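Local coordinates for mitotic checkpoint control protein kinase BUB1 (Drosophila melanogaster, PDB 6JKM) that probably binds ATP as a kinase-family member and belongs to the kinetochore, here as its C-terminal protein kinase domain with bound ADP, at residues G68-G73 / K81-Q86; R88-W93 / N125-I130; H180-P185 / F208-D213. All blocks are in the same frame, centred on the assembly; numbering follows the deposited sequence.

The three contacts line the way from the sheet of the kinase N-lobe to the catalytic-loop region. Contact 1, whose segments pack on ADP, and contact 2 have centres about 12 Å apart and share one sheet: Lys85 N probably bonds Tyr129 O at 2.8 Å, tying strand 81-87 to strand 127-132. Contact 2 leads into helix 92-104, and there Trp93 NE1 probably bonds Ser211 O of contact 3 at 2.8 Å, although the two centres lie about 17 Å apart. Contacts 1 and 3 do not touch, with nearest atoms about 5 Å apart. Both reach the ADP-magnesium region: the side chains of Lys85 and Asp182 each come within about 4 Å of a bound magnesium ion.

Contact 1: residues G68-G73 / K81-Q86; sequences GSVYVG and KVALKQ. With ADP (adenosine-5'-diphosphate), chain B.
Strands 68-73 and 81-86 run antiparallel with axes 4.6 Å apart, Ser69/Gln86, Tyr71/Leu84 and Gly73/Val82 forming the hydrogen-bonded pairs, Val70/Lys85 and Val72/Ala83 the non-hydrogen-bonded ones between them. In the middle pair Leu84 N reaches Tyr71 O at 2.8 Å. Glycine suits position 73 because CD1 of Leu84 fills the place a side chain would need, 3.8 Å from Gly73 N, and Val82 CG2 rests on the carbonyl carbon. The first strand of this hairpin carries the end of the glycine-rich loop of the protein kinase N-lobe, and Val70 and Ala83 form part of the nucleotide pocket as in other kinases. The small Ala83 lets adenine come close, with CB 3.5 Å from ADP N6, whereas the branched Val70 straddles the sugar end: CG1 faces C8, and CG2 lies 3.8 Å from O5'. Lys85 corresponds to the invariant kinase lysine and is predicted to bind ATP. Its CG stands anti to the backbone N (chi1 -178°) and the chain stays extended, carrying NZ to ADP O1A at 2.7 Å, with O2B and the bridging O3A also bonded, so one amine spans both phosphates. Glu94 of helix 92-104 makes a salt bridge to the same nitrogen. With a leucine here, the diphosphate would probably lose the amine that joins its two phosphates, and Glu94 its charged mate. On the face opposite Val70 and Ala83, Ser69 OG lies at the edge of the Tyr71 ring, in its plane, two residues away on the same strand. Gln86, extended beyond CG, takes its amide to the backbone of Lys41 and Leu43, while its CB lies 4.2 Å from Ser69 OG.

Contact 2: residues R88-W93 / N125-I130; sequences RPTNYW and NSSVYI
Tyr129 OH donates to Asn91 O over a short 2.5 Å. The acceptor lies at the ring's edge and in its plane, yet the hydroxyl stands well above the carbonyl plane of Asn91, 52° out of it. Two residues earlier on the same strand, Ser127 OG accepts the N-H of Asn91 at 3.2 Å in a nearly straight bond. The hydroxyl sits between its own backbone N and carbonyl carbon (chi1 54°), which turns OG to the incoming N-H. Asn91 is therefore held by both its N and its O. It is the N-cap of helix 92-104, the C-helix of the kinase N-lobe, with OD1 bonded to Glu94 N and ND2 to Glu87; the contact thus fixes the start of that helix against strand 127-132 of the sheet. Thr90 uses its two branches differently. Its CG2 packs on Ser127 CB at 3.5 Å, and the same methyl lies over one face of the Tyr92 ring, offset toward the rim; OG1 bonds Gly123 O. Farther out, where a cis peptide precedes Pro89, Arg88 lays its CG 3.8 Å from Ser126 CB. The arginine chain bends at chi3, and its NE gives a hydrogen bond to a water that Ser126 OG also holds, while NH1 goes to Ala66 O.

Contact 3: residues H180-P185 / F208-D213; sequences HADIKP and FGVSID
Hydrogen bonding centres on the carbonyl oxygen of His180. Ser211 OG, placed beside its own backbone N (chi1 -62°), donates to it at 3.1 Å, tilted 16° from the carbonyl plane; a water donates to it as well and accepts from Val210 N, and Ser211 CA makes a CA-H...O contact at 3.3 Å. A serine suits the spot, being small enough to sit close to the chain and able to supply the donor. Within 180-185, Asp182 N bonds His180 ND1 at 3.1 Å, folding the backbone round the ring, whose NE2 bonds Ile206 O. The aromatic contact is oblique: His180 CD2 lies 3.5 Å from Phe208 CD1, with the ring planes at 70°. With chi1 at -178°, the imidazole swings back toward Phe208 although the CB bond points away from 208-213. Phe208 also touches Ile97 and Ile101 of helix 92-104. Apolar contacts are looser. Ala181 CB faces Val210 CG2 at 4.3 Å and Ile212 CD1 at a similar distance, while Val210 CG2 packs on Asp182 CB. In kinase terms, 180-182 occupies the place of the HRD motif, with alanine where arginine usually stands, and Phe208 and Gly209 belong to the DFG motif; the His-Phe contact is the one these two motifs make in the regulatory spine of active kinases. With ND1 receiving an N-H and NE2 facing a carbonyl, the imidazole probably carries its proton on NE2, which would fix the turn of the ring and so the surface it offers to Phe208.

Contact 1: residues G68-G73 / K81-Q86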
loop_
_atom_site.group_PDB
_atom_site.type_symbol
_atom_site.label_atom_id
_atom_site.label_comp_id
_atom_site.label_asym_id
_atom_site.label_seq_id
_atom_site.Cartn_x
_atom_site.Cartn_y
_atom_site.Cartn_z
ATOM N N GLY A 68 -17.688 2.907 -6.938
ATOM C CA GLY A 68 -16.925 4.106 -6.661
ATOM C C GLY A 68 -16.064 4.592 -7.807
ATOM O O GLY A 68 -16.160 4.091 -8.928
ATOM N N SER A 69 -15.227 5.587 -7.530
ATOM C CA SER A 69 -14.310 6.102 -8.539
ATOM C C SER A 69 -13.211 6.919 -7.908
ATOM O O SER A 69 -13.315 7.328 -6.750
ATOM C CB SER A 69 -15.054 6.957 -9.569
ATOM O OG SER A 69 -15.558 8.127 -8.956
ATOM N N VAL A 70 -12.137 7.130 -8.665
ATOM C CA VAL A 70 -11.113 8.095 -8.283
ATOM C C VAL A 70 -10.997 9.148 -9.378
ATOM O O VAL A 70 -10.904 8.811 -10.572
ATOM C CB VAL A 70 -9.726 7.432 -8.052
ATOM C CG1 VAL A 70 -8.677 8.487 -7.775
ATOM C CG2 VAL A 70 -9.783 6.405 -6.910
ATOM N N TYR A 71 -10.997 10.410 -8.966
ATOM C CA TYR A 71 -10.844 11.557 -9.858
ATOM C C TYR A 71 -9.624 12.385 -9.474
ATOM O O TYR A 71 -9.284 12.464 -8.304
ATOM C CB TYR A 71 -12.105 12.442 -9.813
ATOM C CG TYR A 71 -13.201 11.941 -10.729
ATOM C CD1 TYR A 71 -13.980 10.841 -10.386
ATOM C CD2 TYR A 71 -13.406 12.529 -11.977
ATOM C CE1 TYR A 71 -14.955 10.353 -11.263
ATOM C CE2 TYR A 71 -14.382 12.064 -12.840
ATOM C CZ TYR A 71 -15.156 10.979 -12.478
ATOM O OH TYR A 71 -16.126 10.515 -13.357
ATOM N N VAL A 72 -8.963 13.000 -10.452
ATOM C CA VAL A 72 -7.977 14.035 -10.132
ATOM C C VAL A 72 -8.664 15.396 -10.198
ATOM O O VAL A 72 -9.562 15.613 -11.021
ATOM C CB VAL A 72 -6.748 13.998 -11.075
ATOM C CG1 VAL A 72 -7.172 14.038 -12.547
ATOM C CG2 VAL A 72 -5.759 15.122 -10.739
ATOM N N GLY A 73 -8.251 16.300 -9.315
ATOM C CA GLY A 73 -8.826 17.629 -9.240
ATOM C C GLY A 73 -7.830 18.586 -8.634
ATOM O O GLY A 73 -6.636 18.280 -8.565
ATOM N N LYS A 81 -2.905 19.851 -6.480
ATOM C CA LYS A 81 -3.631 18.754 -7.113
ATOM C C LYS A 81 -4.033 17.730 -6.066
ATOM O O LYS A 81 -3.249 17.404 -5.174
ATOM C CB LYS A 81 -2.774 18.078 -8.184
ATOM C CG LYS A 81 -2.964 18.574 -9.598
ATOM C CD LYS A 81 -2.055 17.771 -10.530
ATOM C CE LYS A 81 -2.257 18.143 -11.985
ATOM N NZ LYS A 81 -1.399 17.295 -12.879
ATOM N N VAL A 82 -5.243 17.206 -6.196
ATOM C CA VAL A 82 -5.756 16.255 -5.225
ATOM C C VAL A 82 -6.356 15.036 -5.920
ATOM O O VAL A 82 -6.774 15.108 -7.078
ATOM C CB VAL A 82 -6.845 16.879 -4.313
ATOM C CG1 VAL A 82 -6.284 18.043 -3.475
ATOM C CG2 VAL A 82 -8.065 17.315 -5.146
ATOM N N ALA A 83 -6.388 13.915 -5.198
ATOM C CA ALA A 83 -7.218 12.781 -5.587
ATOM C C ALA A 83 -8.540 12.885 -4.850
ATOM O O ALA A 83 -8.568 13.242 -3.674
ATOM C CB ALA A 83 -6.540 11.456 -5.271
ATOM N N LEU A 84 -9.627 12.558 -5.534
ATOM C CA LEU A 84 -10.930 12.507 -4.892
ATOM C C LEU A 84 -11.430 11.081 -4.997
ATOM O O LEU A 84 -11.593 10.566 -6.095
ATOM C CB LEU A 84 -11.911 13.499 -5.536
ATOM C CG LEU A 84 -11.419 14.955 -5.493
ATOM C CD1 LEU A 84 -10.934 15.409 -6.850
ATOM C CD2 LEU A 84 -12.513 15.895 -4.970
ATOM N N LYS A 85 -11.626 10.422 -3.865
ATOM C CA LYS A 85 -12.019 9.021 -3.900
ATOM C C LYS A 85 -13.432 8.876 -3.387
ATOM O O LYS A 85 -13.727 9.212 -2.235
ATOM C CB LYS A 85 -11.052 8.159 -3.069
ATOM C CG LYS A 85 -11.373 6.662 -3.104
ATOM C CD LYS A 85 -10.321 5.861 -2.301
ATOM C CE LYS A 85 -10.611 4.366 -2.385
ATOM N NZ LYS A 85 -9.446 3.553 -1.899
ATOM N N GLN A 86 -14.305 8.380 -4.255
ATOM C CA GLN A 86 -15.712 8.221 -3.924
ATOM C C GLN A 86 -16.072 6.761 -3.822
ATOM O O GLN A 86 -15.647 5.964 -4.655
ATOM C CB GLN A 86 -16.578 8.887 -4.973
ATOM C CG GLN A 86 -18.064 8.687 -4.729
ATOM C CD GLN A 86 -18.879 9.688 -5.489
ATOM O OE1 GLN A 86 -18.906 9.667 -6.713
ATOM N NE2 GLN A 86 -19.544 10.578 -4.774
HETATM P PB ADP B . -9.386 1.209 -4.716
HETATM O O1B ADP B . -10.530 1.254 -5.670
HETATM O O2B ADP B . -9.833 1.016 -3.279
HETATM O O3B ADP B . -8.290 0.251 -5.155
HETATM P PA ADP B . -7.301 3.254 -4.524
HETATM O O1A ADP B . -7.345 4.270 -3.393
HETATM O O2A ADP B . -6.303 2.124 -4.511
HETATM O O3A ADP B . -8.805 2.728 -4.819
HETATM O "O5'" ADP B . -7.023 4.045 -5.911
HETATM C "C5'" ADP B . -7.128 3.360 -7.164
HETATM C "C4'" ADP B . -6.042 3.853 -8.128
HETATM O "O4'" ADP B . -6.198 5.258 -8.382
HETATM C "C3'" ADP B . -4.653 3.747 -7.535
HETATM O "O3'" ADP B . -4.064 2.459 -7.737
HETATM C "C2'" ADP B . -3.917 4.820 -8.311
HETATM O "O2'" ADP B . -3.560 4.250 -9.586
HETATM C "C1'" ADP B . -4.947 5.927 -8.487
HETATM N N9 ADP B . -4.794 6.825 -7.315
HETATM C C8 ADP B . -5.426 6.703 -6.121
HETATM N N7 ADP B . -5.045 7.679 -5.260
HETATM C C5 ADP B . -4.135 8.445 -5.894
HETATM C C6 ADP B . -3.341 9.641 -5.565
HETATM N N6 ADP B . -3.422 10.241 -4.338
HETATM N N1 ADP B . -2.514 10.118 -6.525
HETATM C C2 ADP B . -2.417 9.556 -7.741
HETATM N N3 ADP B . -3.124 8.474 -8.109
HETATM C C4 ADP B . -3.978 7.882 -7.241
#

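Contact 2: residues R88-W93 / N125-I130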
loop_
_atom_site.group_PDB
_atom_site.type_symbol
_atom_site.label_atom_id
_atom_site.label_comp_id
_atom_site.label_asym_id
_atom_site.label_seq_id
_atom_site.Cartn_x
_atom_site.Cartn_y
_atom_site.Cartn_z
ATOM N N ARG A 88 -19.479 4.005 -2.650
ATOM C CA ARG A 88 -20.815 3.619 -2.185
ATOM C C ARG A 88 -20.788 2.151 -1.755
ATOM O O ARG A 88 -20.302 1.302 -2.509
ATOM C CB ARG A 88 -21.862 3.771 -3.292
ATOM C CG ARG A 88 -22.073 5.165 -3.832
ATOM C CD ARG A 88 -22.714 5.102 -5.235
ATOM N NE ARG A 88 -21.751 5.503 -6.264
ATOM C CZ ARG A 88 -21.148 4.673 -7.113
ATOM N NH1 ARG A 88 -21.425 3.372 -7.104
ATOM N NH2 ARG A 88 -20.279 5.151 -7.993
ATOM N N PRO A 89 -21.296 1.839 -0.555
ATOM C CA PRO A 89 -21.749 2.782 0.468
ATOM C C PRO A 89 -20.586 3.509 1.115
ATOM O O PRO A 89 -19.428 3.258 0.762
ATOM C CB PRO A 89 -22.461 1.883 1.480
ATOM C CG PRO A 89 -21.829 0.566 1.319
ATOM C CD PRO A 89 -21.557 0.447 -0.154
ATOM N N THR A 90 -20.903 4.408 2.037
ATOM C CA THR A 90 -19.892 5.179 2.731
ATOM C C THR A 90 -18.851 4.261 3.352
ATOM O O THR A 90 -19.178 3.315 4.075
ATOM C CB THR A 90 -20.521 6.038 3.806
ATOM O OG1 THR A 90 -21.559 6.819 3.208
ATOM C CG2 THR A 90 -19.482 6.951 4.434
ATOM N N ASN A 91 -17.589 4.510 3.047
ATOM C CA ASN A 91 -16.559 3.690 3.645
ATOM C C ASN A 91 -15.986 4.379 4.905
ATOM O O ASN A 91 -14.983 5.118 4.845
ATOM C CB ASN A 91 -15.471 3.369 2.616
ATOM C CG ASN A 91 -14.631 2.166 3.021
ATOM O OD1 ASN A 91 -14.489 1.874 4.210
ATOM N ND2 ASN A 91 -14.057 1.475 2.041
ATOM N N TYR A 92 -16.648 4.138 6.041
ATOM C CA TYR A 92 -16.204 4.700 7.308
ATOM C C TYR A 92 -14.883 4.086 7.704
ATOM O O TYR A 92 -14.036 4.757 8.290
ATOM C CB TYR A 92 -17.237 4.464 8.430
ATOM C CG TYR A 92 -18.562 5.180 8.201
ATOM C CD1 TYR A 92 -18.729 6.512 8.573
ATOM C CD2 TYR A 92 -19.627 4.530 7.575
ATOM C CE1 TYR A 92 -19.941 7.180 8.345
ATOM C CE2 TYR A 92 -20.845 5.185 7.345
ATOM C CZ TYR A 92 -20.988 6.507 7.727
ATOM O OH TYR A 92 -22.176 7.166 7.497
ATOM N N TRP A 93 -14.724 2.799 7.404
ATOM C CA TRP A 93 -13.606 2.028 7.925
ATOM C C TRP A 93 -12.300 2.546 7.375
ATOM O O TRP A 93 -11.302 2.620 8.095
ATOM C CB TRP A 93 -13.758 0.550 7.590
ATOM C CG TRP A 93 -12.643 -0.315 8.126
ATOM C CD1 TRP A 93 -11.637 -0.885 7.411
ATOM C CD2 TRP A 93 -12.450 -0.712 9.500
ATOM N NE1 TRP A 93 -10.826 -1.617 8.249
ATOM C CE2 TRP A 93 -11.288 -1.516 9.516
ATOM C CE3 TRP A 93 -13.130 -0.454 10.689
ATOM C CZ2 TRP A 93 -10.816 -2.076 10.705
ATOM C CZ3 TRP A 93 -12.643 -1.007 11.858
ATOM C CH2 TRP A 93 -11.497 -1.809 11.856
ATOM N N ASN A 125 -25.256 8.182 1.875
ATOM C CA ASN A 125 -25.180 7.249 0.754
ATOM C C ASN A 125 -23.760 6.908 0.304
ATOM O O ASN A 125 -23.499 5.829 -0.247
ATOM C CB ASN A 125 -25.932 7.839 -0.445
ATOM C CG ASN A 125 -25.356 9.199 -0.887
ATOM O OD1 ASN A 125 -25.102 10.093 -0.056
ATOM N ND2 ASN A 125 -25.112 9.341 -2.201
ATOM N N SER A 126 -22.842 7.842 0.505
ATOM C CA SER A 126 -21.581 7.791 -0.224
ATOM C C SER A 126 -20.578 8.678 0.499
ATOM O O SER A 126 -20.976 9.608 1.187
ATOM C CB SER A 126 -21.803 8.246 -1.683
ATOM O OG SER A 126 -20.578 8.486 -2.360
ATOM N N SER A 127 -19.290 8.355 0.397
ATOM C CA SER A 127 -18.242 9.203 0.953
ATOM C C SER A 127 -17.360 9.713 -0.175
ATOM O O SER A 127 -17.232 9.053 -1.212
ATOM C CB SER A 127 -17.400 8.441 1.991
ATOM O OG SER A 127 -16.868 7.232 1.462
ATOM N N VAL A 128 -16.769 10.890 0.016
ATOM C CA VAL A 128 -15.670 11.342 -0.847
ATOM C C VAL A 128 -14.472 11.727 0.035
ATOM O O VAL A 128 -14.595 12.589 0.903
ATOM C CB VAL A 128 -16.052 12.554 -1.721
ATOM C CG1 VAL A 128 -14.837 13.026 -2.501
ATOM C CG2 VAL A 128 -17.200 12.208 -2.680
ATOM N N TYR A 129 -13.333 11.076 -0.177
ATOM C CA TYR A 129 -12.110 11.409 0.540
ATOM C C TYR A 129 -11.125 12.120 -0.384
ATOM O O TYR A 129 -10.871 11.686 -1.518
ATOM C CB TYR A 129 -11.476 10.144 1.150
ATOM C CG TYR A 129 -12.403 9.464 2.153
ATOM C CD1 TYR A 129 -13.082 10.210 3.103
ATOM C CD2 TYR A 129 -12.601 8.082 2.141
ATOM C CE1 TYR A 129 -13.947 9.607 4.013
ATOM C CE2 TYR A 129 -13.472 7.467 3.062
ATOM C CZ TYR A 129 -14.135 8.233 3.980
ATOM O OH TYR A 129 -15.000 7.639 4.881
ATOM N N ILE A 130 -10.559 13.208 0.118
ATOM C CA ILE A 130 -9.613 14.017 -0.649
ATOM C C ILE A 130 -8.202 13.940 -0.077
ATOM O O ILE A 130 -7.999 14.167 1.114
ATOM C CB ILE A 130 -10.088 15.482 -0.682
ATOM C CG1 ILE A 130 -11.472 15.536 -1.327
ATOM C CG2 ILE A 130 -9.091 16.355 -1.430
ATOM C CD1 ILE A 130 -12.094 16.950 -1.447
HETATM O O HOH W 1 -21.707 8.065 -5.087
#

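Contact 3: residues H180-P185 / F208-D213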
loop_
_atom_site.group_PDB
_atom_site.type_symbol
_atom_site.label_atom_id
_atom_site.label_comp_id
_atom_site.label_asym_id
_atom_site.label_seq_id
_atom_site.Cartn_x
_atom_site.Cartn_y
_atom_site.Cartn_z
ATOM N N HIS A 180 -2.134 -3.898 6.540
ATOM C CA HIS A 180 -2.730 -3.226 5.375
ATOM C C HIS A 180 -3.703 -4.161 4.673
ATOM O O HIS A 180 -4.817 -3.768 4.308
ATOM C CB HIS A 180 -1.655 -2.753 4.386
ATOM C CG HIS A 180 -2.206 -2.022 3.210
ATOM N ND1 HIS A 180 -2.605 -2.659 2.055
ATOM C CD2 HIS A 180 -2.466 -0.703 3.017
ATOM C CE1 HIS A 180 -3.069 -1.771 1.193
ATOM N NE2 HIS A 180 -3.004 -0.577 1.756
ATOM N N ALA A 181 -3.251 -5.398 4.477
ATOM C CA ALA A 181 -4.081 -6.510 3.975
ATOM C C ALA A 181 -4.417 -6.426 2.492
ATOM O O ALA A 181 -5.147 -7.277 1.981
ATOM C CB ALA A 181 -5.382 -6.627 4.798
ATOM N N ASP A 182 -3.897 -5.419 1.796
ATOM C CA ASP A 182 -4.088 -5.329 0.351
ATOM C C ASP A 182 -2.808 -4.784 -0.289
ATOM O O ASP A 182 -2.854 -3.924 -1.160
ATOM C CB ASP A 182 -5.303 -4.446 0.030
ATOM C CG ASP A 182 -5.883 -4.702 -1.367
ATOM O OD1 ASP A 182 -5.584 -5.750 -1.969
ATOM O OD2 ASP A 182 -6.669 -3.855 -1.855
ATOM N N ILE A 183 -1.662 -5.298 0.161
ATOM C CA ILE A 183 -0.372 -4.908 -0.399
ATOM C C ILE A 183 -0.225 -5.387 -1.844
ATOM O O ILE A 183 -0.101 -6.578 -2.086
ATOM C CB ILE A 183 0.796 -5.476 0.429
ATOM C CG1 ILE A 183 0.704 -4.990 1.889
ATOM C CG2 ILE A 183 2.145 -5.074 -0.193
ATOM C CD1 ILE A 183 1.131 -3.566 2.083
ATOM N N LYS A 184 -0.260 -4.460 -2.796
ATOM C CA LYS A 184 -0.012 -4.792 -4.187
ATOM C C LYS A 184 0.547 -3.548 -4.868
ATOM O O LYS A 184 0.505 -2.468 -4.273
ATOM C CB LYS A 184 -1.287 -5.312 -4.861
ATOM C CG LYS A 184 -2.513 -4.462 -4.739
ATOM C CD LYS A 184 -3.638 -5.158 -5.527
ATOM C CE LYS A 184 -5.004 -4.933 -4.937
ATOM N NZ LYS A 184 -6.047 -5.818 -5.593
ATOM N N PRO A 185 1.100 -3.683 -6.092
ATOM C CA PRO A 185 1.788 -2.516 -6.661
ATOM C C PRO A 185 0.850 -1.338 -6.876
ATOM O O PRO A 185 1.316 -0.190 -6.837
ATOM C CB PRO A 185 2.316 -3.037 -8.011
ATOM C CG PRO A 185 2.382 -4.544 -7.836
ATOM C CD PRO A 185 1.165 -4.842 -7.001
ATOM N N PHE A 208 -6.486 2.043 2.457
ATOM C CA PHE A 208 -6.647 1.282 3.688
ATOM C C PHE A 208 -8.065 0.725 3.843
ATOM O O PHE A 208 -8.520 0.469 4.958
ATOM C CB PHE A 208 -6.280 2.169 4.876
ATOM C CG PHE A 208 -4.892 2.709 4.784
ATOM C CD1 PHE A 208 -3.805 1.877 4.978
ATOM C CD2 PHE A 208 -4.666 4.027 4.466
ATOM C CE1 PHE A 208 -2.513 2.352 4.860
ATOM C CE2 PHE A 208 -3.368 4.515 4.358
ATOM C CZ PHE A 208 -2.298 3.675 4.555
ATOM N N GLY A 209 -8.746 0.520 2.719
ATOM C CA GLY A 209 -10.135 0.070 2.728
ATOM C C GLY A 209 -10.401 -1.244 3.451
ATOM O O GLY A 209 -11.453 -1.416 4.062
ATOM N N VAL A 210 -9.466 -2.187 3.383
ATOM C CA VAL A 210 -9.675 -3.462 4.075
ATOM C C VAL A 210 -8.622 -3.747 5.153
ATOM O O VAL A 210 -8.372 -4.908 5.512
ATOM C CB VAL A 210 -9.714 -4.634 3.069
ATOM C CG1 VAL A 210 -10.899 -4.450 2.100
ATOM C CG2 VAL A 210 -8.399 -4.759 2.314
ATOM N N SER A 211 -8.018 -2.690 5.689
ATOM C CA SER A 211 -6.950 -2.866 6.661
ATOM C C SER A 211 -7.491 -3.441 7.964
ATOM O O SER A 211 -8.687 -3.346 8.241
ATOM C CB SER A 211 -6.234 -1.538 6.924
ATOM O OG SER A 211 -5.630 -1.076 5.727
ATOM N N ILE A 212 -6.602 -4.054 8.742
ATOM C CA ILE A 212 -6.973 -4.644 10.021
ATOM C C ILE A 212 -6.273 -3.931 11.178
ATOM O O ILE A 212 -5.045 -3.804 11.185
ATOM C CB ILE A 212 -6.623 -6.143 10.056
ATOM C CG1 ILE A 212 -7.391 -6.892 8.953
ATOM C CG2 ILE A 212 -6.903 -6.730 11.433
ATOM C CD1 ILE A 212 -6.811 -8.252 8.637
ATOM N N ASP A 213 -7.044 -3.470 12.157
ATOM C CA ASP A 213 -6.456 -2.846 13.340
ATOM C C ASP A 213 -6.360 -3.859 14.471
ATOM O O ASP A 213 -7.362 -4.179 15.102
ATOM C CB ASP A 213 -7.261 -1.631 13.792
ATOM C CG ASP A 213 -6.613 -0.916 14.984
ATOM O OD1 ASP A 213 -5.512 -1.336 15.418
ATOM O OD2 ASP A 213 -7.186 0.071 15.486
HETATM O O HOH W 2 -6.621 -1.900 2.409
#